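Local coordinates for cytochrome c2 (Rhodobacter sphaeroides, PDB 1CXC), which carries electrons through a covalently bound heme c, serving as the donor to oxidized bacteriochlorophyll in the photophosphorylation pathway of this purple bacterium, at residues A[46-51]-A[67-72]; A[19-24]-A[39-44]; A[78-83]-A[102-107]. All coordinates share one frame; numbering follows the deposited sequence.

Contact 1: A[46-51]-A[67-72]; sequences RTAGTQ and KGLAWD. With HEC (heme c), chain B.
The indole of W71 lies between CD2 of L69, near the rim of one face, and the heme methyl CMA, centred over the other. A48 flanks the same ring obliquely, and its CB also meets L69 CD2 at 3.7 Å, which closes a small apolar cluster that helix 59-66 extends through M61 and A64. From the indole, NE1 donates to the heme propionate oxygen O2A at 3.1 Å. The second flat group, the guanidinium of R46, receives the other oxygen, O1A, of the same propionate at its edge and in its plane, with NH1 3.1 Å from O1A. Over one face of the guanidinium, toward the rim, sits Q51 OE1, close to NH2 but at an angle too poor for a hydrogen bond. The chain of R46 leaves with CG anti to the backbone N (chi1 -171°) and then bends at two further bonds, which turns the guanidinium back to the propionate; its NH2 is held by the backbone O of N39. This is the propionate pocket of a class I cytochrome c, and its donors would probably stabilise the negative charge of the carboxylate.

The two loops themselves form a single beta bridge, T47 opposite A70. The amide of W71 donates to R46 O at 3.0 Å from above the carbonyl plane, and the amide of A48 donates to L69 O almost straight, at 169°. Segment 46-51 then folds into a type II turn from T47 to T50, with the T50 hydroxyl bonded to T47 O, and G49 takes the positive phi of this turn. From the turn, G49 N gives O2A a second donor at 3.3 Å.

Contact 2: A[19-24]-A[39-44]; sequences HVIVDD and NLYGVV. With HEC (heme c), chain B.
L40 lies over one face of the H19 imidazole, its CD2 4.0 Å from the ring centroid in a CH-pi contact, while the edge of the ring faces the heme and NE2 binds the iron at 2.0 Å. The two side chains cross obliquely, and L40 CD2 also rests on the heme at CHB, which places the leucine in the angle between ligand and porphyrin.

Farther along, N39 reaches across with CG anti to its backbone N (chi1 178°) and sets its amide against the backbone of V22. ND2 donates to V22 O at 3.1 Å, meeting a lone pair in the carbonyl plane, and V22 O lies in the amide plane of N39. OD1 takes two amides from opposite faces of that plane: V22 N, and Y41 N at 2.9 Å, the latter forming an Asx turn. The side chain of N39 thereby behaves toward V22 much as a strand neighbour would, next to the backbone bond from L40 N to V20 O, which is nearly straight at 172°.

Y41 lays its ring over D23, with D23 CA 3.7 Å from the centroid and close to the ring normal. I21 CG2 and the D24 carboxylate come to the ring edge instead; the carboxylate plane stands 80° from the ring, and D24 also forms a salt bridge with R123. A type II turn from L40 to V43 then leads segment 39-44 away.

H19 is the histidine of the CXXCH heme-attachment motif and opens segment 19-24. Its ND1 donates to P38 O, immediately before N39. Together with the iron bond, this probably fixes the rotation of the imidazole, and it probably strengthens electron donation to the iron, while L40 lends one face of the ring an apolar cover.

Contact 3: A[78-83]-A[102-107]; sequences QYVQDP and FKLKKE. With HEC (heme c), chain B.
V80 and L104 make the close-packed side of this contact: their side chains run next to each other in a common direction, with V80 CG2 3.9 Å from L104 CD2. The backbone bond from L104 N to V80 O is 2.9 Å long and essentially straight at 179°. L104 also sends CD1 to the heme carbon CBB, and helix 107-120 covers the leucine through A110 and I113. F102, with CG anti to its backbone N (chi1 173°), brings CE2 to within 3.5 Å of the same heme carbon. P83 CG packs against F102 O, a buried carbonyl for which the model holds no partner.

In this class I cytochrome c fold, the end of helix 73-81 meets the chain that runs from the axial ligand M100 to the C-terminal helix. The polar margin is looser. K103 extends fully alongside D82, but its salt bridge is long, NZ to OD2 3.4 Å; D82 OD1 meanwhile caps K85 N at the start of the next helix. Similarly weak is the bond from Q81 NE2 to E107 OE1, also 3.4 Å, in which amide and carboxylate planes stand nearly perpendicular, and Q81 NE2 has a stronger partner in V77 O.

Overall arrangement
The three contacts follow one another along the chain, 19-24/39-44 first, then 46-51/67-72, then 78-83/102-107, and all touch the same heme. Contacts 1 and 2 have centres about 14 Å apart and meet directly, segment 46-51 following closely after 39-44 and W71 packing on V43. Contact 1 joins contact 3, about 17 Å away between centres, where the ring of W71 meets that of Y79 on helix 73-81. Contacts 2 and 3 lie on opposite sides of the chain's centre, about 19 Å between centres, without touching. Contact 2 supplies the histidine ligand and contact 1 holds a propionate, while contact 3 packs near M100; together they supply part of the wall around the electron-transfer cofactor.

Contact 1: A[46-51]-A[67-72]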
loop_
_atom_site.group_PDB
_atom_site.type_symbol
_atom_site.label_atom_id
_atom_site.label_comp_id
_atom_site.label_asym_id
_atom_site.label_seq_id
_atom_site.Cartn_x
_atom_site.Cartn_y
_atom_site.Cartn_z
ATOM N N ARG A 46 -7.128 6.413 -0.574
ATOM C CA ARG A 46 -6.720 6.841 -1.891
ATOM C C ARG A 46 -7.117 5.829 -2.960
ATOM O O ARG A 46 -7.011 4.608 -2.794
ATOM C CB ARG A 46 -5.195 7.011 -1.869
ATOM C CG ARG A 46 -4.520 7.665 -3.076
ATOM C CD ARG A 46 -3.134 7.026 -3.280
ATOM N NE ARG A 46 -2.115 7.723 -2.555
ATOM C CZ ARG A 46 -0.981 7.150 -2.128
ATOM N NH1 ARG A 46 -0.359 6.160 -2.767
ATOM N NH2 ARG A 46 -0.211 7.962 -1.459
ATOM N N THR A 47 -7.524 6.339 -4.134
ATOM C CA THR A 47 -7.864 5.467 -5.247
ATOM C C THR A 47 -6.605 4.789 -5.721
ATOM O O THR A 47 -5.552 5.429 -5.866
ATOM C CB THR A 47 -8.425 6.257 -6.415
ATOM O OG1 THR A 47 -9.563 6.884 -5.877
ATOM C CG2 THR A 47 -8.793 5.357 -7.588
ATOM N N ALA A 48 -6.687 3.485 -5.907
ATOM C CA ALA A 48 -5.531 2.719 -6.311
ATOM C C ALA A 48 -4.968 3.150 -7.652
ATOM O O ALA A 48 -5.713 3.536 -8.552
ATOM C CB ALA A 48 -5.936 1.252 -6.389
ATOM N N GLY A 49 -3.633 3.220 -7.789
ATOM C CA GLY A 49 -3.048 3.578 -9.072
ATOM C C GLY A 49 -3.169 5.046 -9.386
ATOM O O GLY A 49 -2.965 5.428 -10.524
ATOM N N THR A 50 -3.118 5.907 -8.387
ATOM C CA THR A 50 -3.263 7.315 -8.680
ATOM C C THR A 50 -2.216 8.229 -8.052
ATOM O O THR A 50 -2.348 9.438 -8.189
ATOM C CB THR A 50 -4.682 7.843 -8.329
ATOM O OG1 THR A 50 -4.812 7.806 -6.931
ATOM C CG2 THR A 50 -5.808 7.040 -8.962
ATOM N N GLN A 51 -1.222 7.746 -7.280
ATOM C CA GLN A 51 -0.241 8.689 -6.722
ATOM C C GLN A 51 0.343 9.506 -7.871
ATOM O O GLN A 51 0.863 8.941 -8.832
ATOM C CB GLN A 51 0.845 7.904 -5.981
ATOM C CG GLN A 51 2.058 8.719 -5.550
ATOM C CD GLN A 51 1.746 9.603 -4.366
ATOM O OE1 GLN A 51 0.656 9.498 -3.783
ATOM N NE2 GLN A 51 2.637 10.541 -4.023
ATOM N N LYS A 67 -11.957 0.824 -11.561
ATOM C CA LYS A 67 -13.123 0.105 -11.111
ATOM C C LYS A 67 -13.679 0.764 -9.866
ATOM O O LYS A 67 -14.607 0.241 -9.272
ATOM C CB LYS A 67 -12.750 -1.328 -10.754
ATOM C CG LYS A 67 -13.358 -2.386 -11.657
ATOM C CD LYS A 67 -12.293 -3.047 -12.521
ATOM C CE LYS A 67 -12.614 -2.867 -14.002
ATOM N NZ LYS A 67 -11.925 -1.712 -14.564
ATOM N N GLY A 68 -12.851 1.522 -9.167
ATOM C CA GLY A 68 -13.336 2.180 -7.976
ATOM C C GLY A 68 -12.666 1.711 -6.690
ATOM O O GLY A 68 -12.991 2.232 -5.631
ATOM N N LEU A 69 -11.532 1.008 -6.767
ATOM C CA LEU A 69 -10.873 0.566 -5.540
ATOM C C LEU A 69 -10.111 1.668 -4.809
ATOM O O LEU A 69 -9.415 2.465 -5.431
ATOM C CB LEU A 69 -9.890 -0.546 -5.836
ATOM C CG LEU A 69 -8.860 -0.839 -4.734
ATOM C CD1 LEU A 69 -9.555 -1.396 -3.507
ATOM C CD2 LEU A 69 -7.778 -1.793 -5.232
ATOM N N ALA A 70 -10.525 1.981 -3.592
ATOM C CA ALA A 70 -9.851 2.977 -2.767
ATOM C C ALA A 70 -9.338 2.199 -1.551
ATOM O O ALA A 70 -10.054 1.392 -0.972
ATOM C CB ALA A 70 -10.869 4.006 -2.324
ATOM N N TRP A 71 -8.149 2.481 -1.034
ATOM C CA TRP A 71 -7.625 1.638 0.029
ATOM C C TRP A 71 -8.256 1.721 1.401
ATOM O O TRP A 71 -8.471 2.822 1.937
ATOM C CB TRP A 71 -6.114 1.883 0.148
ATOM C CG TRP A 71 -5.367 1.411 -1.093
ATOM C CD1 TRP A 71 -4.820 2.319 -1.960
ATOM C CD2 TRP A 71 -5.229 0.113 -1.509
ATOM N NE1 TRP A 71 -4.339 1.577 -2.929
ATOM C CE2 TRP A 71 -4.542 0.275 -2.703
ATOM C CE3 TRP A 71 -5.621 -1.152 -1.073
ATOM C CZ2 TRP A 71 -4.207 -0.804 -3.480
ATOM C CZ3 TRP A 71 -5.294 -2.246 -1.857
ATOM C CH2 TRP A 71 -4.586 -2.068 -3.042
ATOM N N ASP A 72 -8.850 0.610 1.855
ATOM C CA ASP A 72 -9.352 0.556 3.207
ATOM C C ASP A 72 -8.655 -0.631 3.874
ATOM O O ASP A 72 -7.954 -1.384 3.192
ATOM C CB ASP A 72 -10.868 0.424 3.306
ATOM C CG ASP A 72 -11.474 -0.584 2.363
ATOM O OD1 ASP A 72 -10.768 -1.509 1.984
ATOM O OD2 ASP A 72 -12.702 -0.683 2.380
HETATM FE FE HEC B . 4.215 -2.185 -2.158
HETATM C CHA HEC B . 2.202 -0.772 -4.480
HETATM C CHB HEC B . 1.924 -1.511 0.272
HETATM C CHC HEC B . 6.183 -3.783 0.150
HETATM C CHD HEC B . 6.672 -2.600 -4.503
HETATM N NA HEC B . 2.422 -1.357 -2.109
HETATM C C1A HEC B . 1.722 -0.829 -3.183
HETATM C C2A HEC B . 0.422 -0.337 -2.762
HETATM C C3A HEC B . 0.326 -0.568 -1.432
HETATM C C4A HEC B . 1.586 -1.170 -1.032
HETATM C CMA HEC B . -0.913 -0.336 -0.578
HETATM C CAA HEC B . -0.609 0.389 -3.614
HETATM C CBA HEC B . -0.509 1.891 -3.398
HETATM C CGA HEC B . -1.212 2.759 -4.429
HETATM O O1A HEC B . -0.658 3.774 -4.797
HETATM O O2A HEC B . -2.206 2.311 -4.990
HETATM N NB HEC B . 4.074 -2.579 -0.231
HETATM C C1B HEC B . 3.087 -2.151 0.646
HETATM C C2B HEC B . 3.395 -2.544 2.011
HETATM C C3B HEC B . 4.561 -3.261 1.988
HETATM C C4B HEC B . 4.980 -3.261 0.590
HETATM C CMB HEC B . 2.545 -2.212 3.244
HETATM C CAB HEC B . 5.176 -3.924 3.088
HETATM C CBB HEC B . 4.529 -5.038 3.799
HETATM N NC HEC B . 6.008 -3.044 -2.191
HETATM C C1C HEC B . 6.665 -3.673 -1.138
HETATM C C2C HEC B . 7.998 -4.085 -1.530
HETATM C C3C HEC B . 8.137 -3.754 -2.835
HETATM C C4C HEC B . 6.908 -3.096 -3.234
HETATM C CMC HEC B . 9.093 -4.575 -0.595
HETATM C CAC HEC B . 9.257 -3.955 -3.634
HETATM C CBC HEC B . 9.854 -5.267 -3.841
HETATM N ND HEC B . 4.403 -1.761 -4.055
HETATM C C1D HEC B . 5.493 -1.986 -4.894
HETATM C C2D HEC B . 5.199 -1.588 -6.254
HETATM C C3D HEC B . 3.924 -1.140 -6.267
HETATM C C4D HEC B . 3.446 -1.220 -4.900
HETATM C CMD HEC B . 6.131 -1.692 -7.459
HETATM C CAD HEC B . 3.073 -0.909 -7.506
HETATM C CBD HEC B . 2.119 -2.079 -7.746
HETATM C CGD HEC B . 1.621 -2.216 -9.193
HETATM O O1D HEC B . 1.066 -3.254 -9.519
HETATM O O2D HEC B . 1.473 -1.204 -9.857
#

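Contact 2: A[19-24]-A[39-44]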
loop_
_atom_site.group_PDB
_atom_site.type_symbol
_atom_site.label_atom_id
_atom_site.label_comp_id
_atom_site.label_asym_id
_atom_site.label_seq_id
_atom_site.Cartn_x
_atom_site.Cartn_y
_atom_site.Cartn_z
ATOM N N HIS A 19 9.280 1.257 -0.527
ATOM C CA HIS A 19 8.397 2.377 -0.266
ATOM C C HIS A 19 8.983 3.399 0.699
ATOM O O HIS A 19 9.591 3.042 1.705
ATOM C CB HIS A 19 7.090 1.871 0.345
ATOM C CG HIS A 19 6.224 1.114 -0.665
ATOM N ND1 HIS A 19 5.397 1.774 -1.579
ATOM C CD2 HIS A 19 6.033 -0.251 -0.738
ATOM C CE1 HIS A 19 4.724 0.772 -2.187
ATOM N NE2 HIS A 19 5.048 -0.399 -1.731
ATOM N N VAL A 20 8.300 4.522 0.747
ATOM C CA VAL A 20 8.668 5.610 1.609
ATOM C C VAL A 20 7.379 6.324 2.038
ATOM O O VAL A 20 6.323 5.954 1.540
ATOM C CB VAL A 20 9.507 6.517 0.713
ATOM C CG1 VAL A 20 8.866 7.874 0.579
ATOM C CG2 VAL A 20 10.955 6.562 1.148
ATOM N N ILE A 21 7.338 6.913 3.235
ATOM C CA ILE A 21 6.191 7.715 3.664
ATOM C C ILE A 21 6.710 9.133 3.908
ATOM O O ILE A 21 7.522 9.336 4.816
ATOM C CB ILE A 21 5.506 7.189 4.961
ATOM C CG1 ILE A 21 5.015 5.756 4.813
ATOM C CG2 ILE A 21 4.335 8.094 5.358
ATOM C CD1 ILE A 21 4.522 5.165 6.151
ATOM N N VAL A 22 6.589 9.994 2.903
ATOM C CA VAL A 22 7.066 11.371 3.001
ATOM C C VAL A 22 5.855 12.292 2.967
ATOM O O VAL A 22 5.092 12.265 2.009
ATOM C CB VAL A 22 7.991 11.663 1.804
ATOM C CG1 VAL A 22 8.344 13.135 1.757
ATOM C CG2 VAL A 22 9.248 10.808 1.888
ATOM N N ASP A 23 5.730 13.256 3.872
ATOM C CA ASP A 23 4.531 14.074 3.832
ATOM C C ASP A 23 4.576 15.244 2.871
ATOM O O ASP A 23 5.459 15.362 2.028
ATOM C CB ASP A 23 4.172 14.531 5.223
ATOM C CG ASP A 23 5.114 15.582 5.785
ATOM O OD1 ASP A 23 5.791 16.273 5.021
ATOM O OD2 ASP A 23 5.107 15.745 7.002
ATOM N N ASP A 24 3.484 16.001 2.815
ATOM C CA ASP A 24 3.416 17.087 1.870
ATOM C C ASP A 24 4.354 18.247 2.119
ATOM O O ASP A 24 4.562 19.047 1.211
ATOM C CB ASP A 24 1.989 17.570 1.792
ATOM C CG ASP A 24 1.076 16.505 1.201
ATOM O OD1 ASP A 24 1.575 15.667 0.451
ATOM O OD2 ASP A 24 -0.124 16.509 1.489
ATOM N N ASN A 39 4.903 6.513 -2.950
ATOM C CA ASN A 39 4.925 7.100 -1.621
ATOM C C ASN A 39 3.611 6.717 -0.955
ATOM O O ASN A 39 2.551 6.730 -1.609
ATOM C CB ASN A 39 4.996 8.610 -1.777
ATOM C CG ASN A 39 4.983 9.433 -0.498
ATOM O OD1 ASN A 39 4.846 8.942 0.619
ATOM N ND2 ASN A 39 5.118 10.740 -0.659
ATOM N N LEU A 40 3.672 6.119 0.235
ATOM C CA LEU A 40 2.473 5.680 0.928
ATOM C C LEU A 40 1.806 6.755 1.775
ATOM O O LEU A 40 0.789 6.504 2.421
ATOM C CB LEU A 40 2.817 4.412 1.733
ATOM C CG LEU A 40 2.342 3.028 1.232
ATOM C CD1 LEU A 40 2.010 2.981 -0.241
ATOM C CD2 LEU A 40 3.277 1.922 1.636
ATOM N N TYR A 41 2.431 7.929 1.926
ATOM C CA TYR A 41 1.786 9.009 2.655
ATOM C C TYR A 41 0.508 9.391 1.914
ATOM O O TYR A 41 0.504 9.554 0.696
ATOM C CB TYR A 41 2.685 10.239 2.724
ATOM C CG TYR A 41 2.025 11.397 3.470
ATOM C CD1 TYR A 41 1.988 11.400 4.844
ATOM C CD2 TYR A 41 1.358 12.384 2.758
ATOM C CE1 TYR A 41 1.267 12.358 5.513
ATOM C CE2 TYR A 41 0.630 13.340 3.426
ATOM C CZ TYR A 41 0.588 13.310 4.793
ATOM O OH TYR A 41 -0.152 14.258 5.460
ATOM N N GLY A 42 -0.628 9.379 2.619
ATOM C CA GLY A 42 -1.915 9.693 1.999
ATOM C C GLY A 42 -2.582 8.470 1.362
ATOM O O GLY A 42 -3.504 8.635 0.563
ATOM N N VAL A 43 -2.092 7.236 1.576
ATOM C CA VAL A 43 -2.741 6.078 0.953
ATOM C C VAL A 43 -4.138 5.880 1.489
ATOM O O VAL A 43 -4.839 5.059 0.922
ATOM C CB VAL A 43 -2.181 4.661 1.203
ATOM C CG1 VAL A 43 -1.732 3.979 -0.076
ATOM C CG2 VAL A 43 -1.245 4.609 2.378
ATOM N N VAL A 44 -4.315 6.093 2.789
ATOM C CA VAL A 44 -5.614 5.861 3.401
ATOM C C VAL A 44 -6.753 6.525 2.653
ATOM O O VAL A 44 -6.808 7.742 2.543
ATOM C CB VAL A 44 -5.587 6.301 4.875
ATOM C CG1 VAL A 44 -6.956 6.073 5.500
ATOM C CG2 VAL A 44 -4.548 5.494 5.650
HETATM FE FE HEC B . 4.215 -2.185 -2.158
HETATM C CHA HEC B . 2.202 -0.772 -4.480
HETATM C CHB HEC B . 1.924 -1.511 0.272
HETATM C CHC HEC B . 6.183 -3.783 0.150
HETATM C CHD HEC B . 6.672 -2.600 -4.503
HETATM N NA HEC B . 2.422 -1.357 -2.109
HETATM C C1A HEC B . 1.722 -0.829 -3.183
HETATM C C2A HEC B . 0.422 -0.337 -2.762
HETATM C C3A HEC B . 0.326 -0.568 -1.432
HETATM C C4A HEC B . 1.586 -1.170 -1.032
HETATM C CMA HEC B . -0.913 -0.336 -0.578
HETATM C CAA HEC B . -0.609 0.389 -3.614
HETATM C CBA HEC B . -0.509 1.891 -3.398
HETATM C CGA HEC B . -1.212 2.759 -4.429
HETATM O O1A HEC B . -0.658 3.774 -4.797
HETATM O O2A HEC B . -2.206 2.311 -4.990
HETATM N NB HEC B . 4.074 -2.579 -0.231
HETATM C C1B HEC B . 3.087 -2.151 0.646
HETATM C C2B HEC B . 3.395 -2.544 2.011
HETATM C C3B HEC B . 4.561 -3.261 1.988
HETATM C C4B HEC B . 4.980 -3.261 0.590
HETATM C CMB HEC B . 2.545 -2.212 3.244
HETATM C CAB HEC B . 5.176 -3.924 3.088
HETATM C CBB HEC B . 4.529 -5.038 3.799
HETATM N NC HEC B . 6.008 -3.044 -2.191
HETATM C C1C HEC B . 6.665 -3.673 -1.138
HETATM C C2C HEC B . 7.998 -4.085 -1.530
HETATM C C3C HEC B . 8.137 -3.754 -2.835
HETATM C C4C HEC B . 6.908 -3.096 -3.234
HETATM C CMC HEC B . 9.093 -4.575 -0.595
HETATM C CAC HEC B . 9.257 -3.955 -3.634
HETATM C CBC HEC B . 9.854 -5.267 -3.841
HETATM N ND HEC B . 4.403 -1.761 -4.055
HETATM C C1D HEC B . 5.493 -1.986 -4.894
HETATM C C2D HEC B . 5.199 -1.588 -6.254
HETATM C C3D HEC B . 3.924 -1.140 -6.267
HETATM C C4D HEC B . 3.446 -1.220 -4.900
HETATM C CMD HEC B . 6.131 -1.692 -7.459
HETATM C CAD HEC B . 3.073 -0.909 -7.506
HETATM C CBD HEC B . 2.119 -2.079 -7.746
HETATM C CGD HEC B . 1.621 -2.216 -9.193
HETATM O O1D HEC B . 1.066 -3.254 -9.519
HETATM O O2D HEC B . 1.473 -1.204 -9.857
#

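Contact 3: A[78-83]-A[102-107]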
loop_
_atom_site.group_PDB
_atom_site.type_symbol
_atom_site.label_atom_id
_atom_site.label_comp_id
_atom_site.label_asym_id
_atom_site.label_seq_id
_atom_site.Cartn_x
_atom_site.Cartn_y
_atom_site.Cartn_z
ATOM N N GLN A 78 -5.763 -7.840 2.212
ATOM C CA GLN A 78 -5.802 -8.938 1.275
ATOM C C GLN A 78 -4.723 -8.690 0.244
ATOM O O GLN A 78 -4.027 -9.579 -0.214
ATOM C CB GLN A 78 -7.132 -8.968 0.543
ATOM C CG GLN A 78 -8.295 -9.453 1.396
ATOM C CD GLN A 78 -9.635 -9.161 0.726
ATOM N N TYR A 79 -4.571 -7.448 -0.174
ATOM C CA TYR A 79 -3.598 -7.120 -1.189
ATOM C C TYR A 79 -2.162 -7.386 -0.791
ATOM O O TYR A 79 -1.437 -8.018 -1.542
ATOM C CB TYR A 79 -3.761 -5.666 -1.581
ATOM C CG TYR A 79 -2.638 -5.167 -2.468
ATOM C CD1 TYR A 79 -2.579 -5.558 -3.781
ATOM C CD2 TYR A 79 -1.678 -4.322 -1.932
ATOM C CE1 TYR A 79 -1.547 -5.117 -4.571
ATOM C CE2 TYR A 79 -0.653 -3.869 -2.725
ATOM C CZ TYR A 79 -0.589 -4.273 -4.036
ATOM O OH TYR A 79 0.449 -3.828 -4.839
ATOM N N VAL A 80 -1.701 -6.867 0.357
ATOM C CA VAL A 80 -0.306 -7.081 0.757
ATOM C C VAL A 80 0.036 -8.551 0.927
ATOM O O VAL A 80 1.210 -8.899 0.870
ATOM C CB VAL A 80 0.064 -6.316 2.049
ATOM C CG1 VAL A 80 -0.160 -4.828 1.852
ATOM C CG2 VAL A 80 -0.696 -6.839 3.263
ATOM N N GLN A 81 -0.930 -9.428 1.240
ATOM C CA GLN A 81 -0.624 -10.835 1.388
ATOM C C GLN A 81 -0.348 -11.533 0.067
ATOM O O GLN A 81 0.322 -12.551 0.018
ATOM C CB GLN A 81 -1.743 -11.524 2.129
ATOM C CG GLN A 81 -1.765 -11.086 3.583
ATOM C CD GLN A 81 -2.818 -11.831 4.388
ATOM O OE1 GLN A 81 -2.649 -13.006 4.698
ATOM N NE2 GLN A 81 -3.958 -11.199 4.702
ATOM N N ASP A 82 -0.937 -11.074 -1.023
ATOM C CA ASP A 82 -0.662 -11.645 -2.337
ATOM C C ASP A 82 -1.169 -10.664 -3.376
ATOM O O ASP A 82 -2.344 -10.679 -3.744
ATOM C CB ASP A 82 -1.348 -12.991 -2.544
ATOM C CG ASP A 82 -0.813 -13.762 -3.755
ATOM O OD1 ASP A 82 -0.545 -13.145 -4.797
ATOM O OD2 ASP A 82 -0.874 -14.994 -3.724
ATOM N N PRO A 83 -0.312 -9.775 -3.851
ATOM C CA PRO A 83 -0.757 -8.688 -4.690
ATOM C C PRO A 83 -1.286 -9.104 -6.050
ATOM O O PRO A 83 -2.333 -8.613 -6.451
ATOM C CB PRO A 83 0.457 -7.794 -4.825
ATOM C CG PRO A 83 1.396 -8.147 -3.690
ATOM C CD PRO A 83 0.985 -9.515 -3.209
ATOM N N PHE A 102 6.522 -8.420 -3.484
ATOM C CA PHE A 102 6.707 -8.796 -2.094
ATOM C C PHE A 102 5.393 -9.264 -1.501
ATOM O O PHE A 102 4.360 -8.823 -1.967
ATOM C CB PHE A 102 7.192 -7.596 -1.276
ATOM C CG PHE A 102 7.251 -7.825 0.237
ATOM C CD1 PHE A 102 8.395 -8.353 0.811
ATOM C CD2 PHE A 102 6.183 -7.489 1.049
ATOM C CE1 PHE A 102 8.478 -8.533 2.184
ATOM C CE2 PHE A 102 6.265 -7.678 2.413
ATOM C CZ PHE A 102 7.413 -8.189 2.985
ATOM N N LYS A 103 5.387 -10.395 -0.795
ATOM C CA LYS A 103 4.183 -10.864 -0.140
ATOM C C LYS A 103 4.405 -10.866 1.373
ATOM O O LYS A 103 5.303 -11.562 1.869
ATOM C CB LYS A 103 3.852 -12.298 -0.531
ATOM C CG LYS A 103 3.448 -12.463 -1.980
ATOM C CD LYS A 103 3.145 -13.926 -2.229
ATOM C CE LYS A 103 2.761 -14.147 -3.677
ATOM N NZ LYS A 103 2.452 -15.548 -3.902
ATOM N N LEU A 104 3.494 -10.244 2.134
ATOM C CA LEU A 104 3.588 -10.218 3.584
ATOM C C LEU A 104 2.977 -11.510 4.073
ATOM O O LEU A 104 1.782 -11.705 3.907
ATOM C CB LEU A 104 2.787 -9.040 4.118
ATOM C CG LEU A 104 2.973 -8.660 5.576
ATOM C CD1 LEU A 104 4.423 -8.291 5.818
ATOM C CD2 LEU A 104 2.066 -7.500 5.953
ATOM N N LYS A 105 3.716 -12.374 4.785
ATOM C CA LYS A 105 3.132 -13.660 5.174
ATOM C C LYS A 105 2.228 -13.620 6.374
ATOM O O LYS A 105 1.308 -14.412 6.438
ATOM C CB LYS A 105 4.166 -14.751 5.463
ATOM C CG LYS A 105 5.581 -14.462 4.979
ATOM C CD LYS A 105 5.685 -14.632 3.469
ATOM N N LYS A 106 2.338 -12.624 7.242
ATOM C CA LYS A 106 1.499 -12.616 8.416
ATOM C C LYS A 106 0.347 -11.616 8.356
ATOM O O LYS A 106 0.556 -10.412 8.292
ATOM C CB LYS A 106 2.351 -12.321 9.641
ATOM C CG LYS A 106 2.722 -13.567 10.428
ATOM C CD LYS A 106 3.968 -13.333 11.279
ATOM N N GLU A 107 -0.876 -12.109 8.592
ATOM C CA GLU A 107 -2.067 -11.272 8.613
ATOM C C GLU A 107 -1.950 -10.240 9.708
ATOM O O GLU A 107 -2.511 -9.160 9.601
ATOM C CB GLU A 107 -3.291 -12.118 8.920
ATOM C CG GLU A 107 -4.603 -11.349 8.854
ATOM C CD GLU A 107 -5.786 -12.226 8.425
ATOM O OE1 GLU A 107 -5.914 -12.494 7.222
ATOM O OE2 GLU A 107 -6.413 -12.835 9.297
HETATM FE FE HEC B . 4.215 -2.185 -2.158
HETATM C CHA HEC B . 2.202 -0.772 -4.480
HETATM C CHB HEC B . 1.924 -1.511 0.272
HETATM C CHC HEC B . 6.183 -3.783 0.150
HETATM C CHD HEC B . 6.672 -2.600 -4.503
HETATM N NA HEC B . 2.422 -1.357 -2.109
HETATM C C1A HEC B . 1.722 -0.829 -3.183
HETATM C C2A HEC B . 0.422 -0.337 -2.762
HETATM C C3A HEC B . 0.326 -0.568 -1.432
HETATM C C4A HEC B . 1.586 -1.170 -1.032
HETATM C CMA HEC B . -0.913 -0.336 -0.578
HETATM C CAA HEC B . -0.609 0.389 -3.614
HETATM C CBA HEC B . -0.509 1.891 -3.398
HETATM C CGA HEC B . -1.212 2.759 -4.429
HETATM O O1A HEC B . -0.658 3.774 -4.797
HETATM O O2A HEC B . -2.206 2.311 -4.990
HETATM N NB HEC B . 4.074 -2.579 -0.231
HETATM C C1B HEC B . 3.087 -2.151 0.646
HETATM C C2B HEC B . 3.395 -2.544 2.011
HETATM C C3B HEC B . 4.561 -3.261 1.988
HETATM C C4B HEC B . 4.980 -3.261 0.590
HETATM C CMB HEC B . 2.545 -2.212 3.244
HETATM C CAB HEC B . 5.176 -3.924 3.088
HETATM C CBB HEC B . 4.529 -5.038 3.799
HETATM N NC HEC B . 6.008 -3.044 -2.191
HETATM C C1C HEC B . 6.665 -3.673 -1.138
HETATM C C2C HEC B . 7.998 -4.085 -1.530
HETATM C C3C HEC B . 8.137 -3.754 -2.835
HETATM C C4C HEC B . 6.908 -3.096 -3.234
HETATM C CMC HEC B . 9.093 -4.575 -0.595
HETATM C CAC HEC B . 9.257 -3.955 -3.634
HETATM C CBC HEC B . 9.854 -5.267 -3.841
HETATM N ND HEC B . 4.403 -1.761 -4.055
HETATM C C1D HEC B . 5.493 -1.986 -4.894
HETATM C C2D HEC B . 5.199 -1.588 -6.254
HETATM C C3D HEC B . 3.924 -1.140 -6.267
HETATM C C4D HEC B . 3.446 -1.220 -4.900
HETATM C CMD HEC B . 6.131 -1.692 -7.459
HETATM C CAD HEC B . 3.073 -0.909 -7.506
HETATM C CBD HEC B . 2.119 -2.079 -7.746
HETATM C CGD HEC B . 1.621 -2.216 -9.193
HETATM O O1D HEC B . 1.066 -3.254 -9.519
HETATM O O2D HEC B . 1.473 -1.204 -9.857
#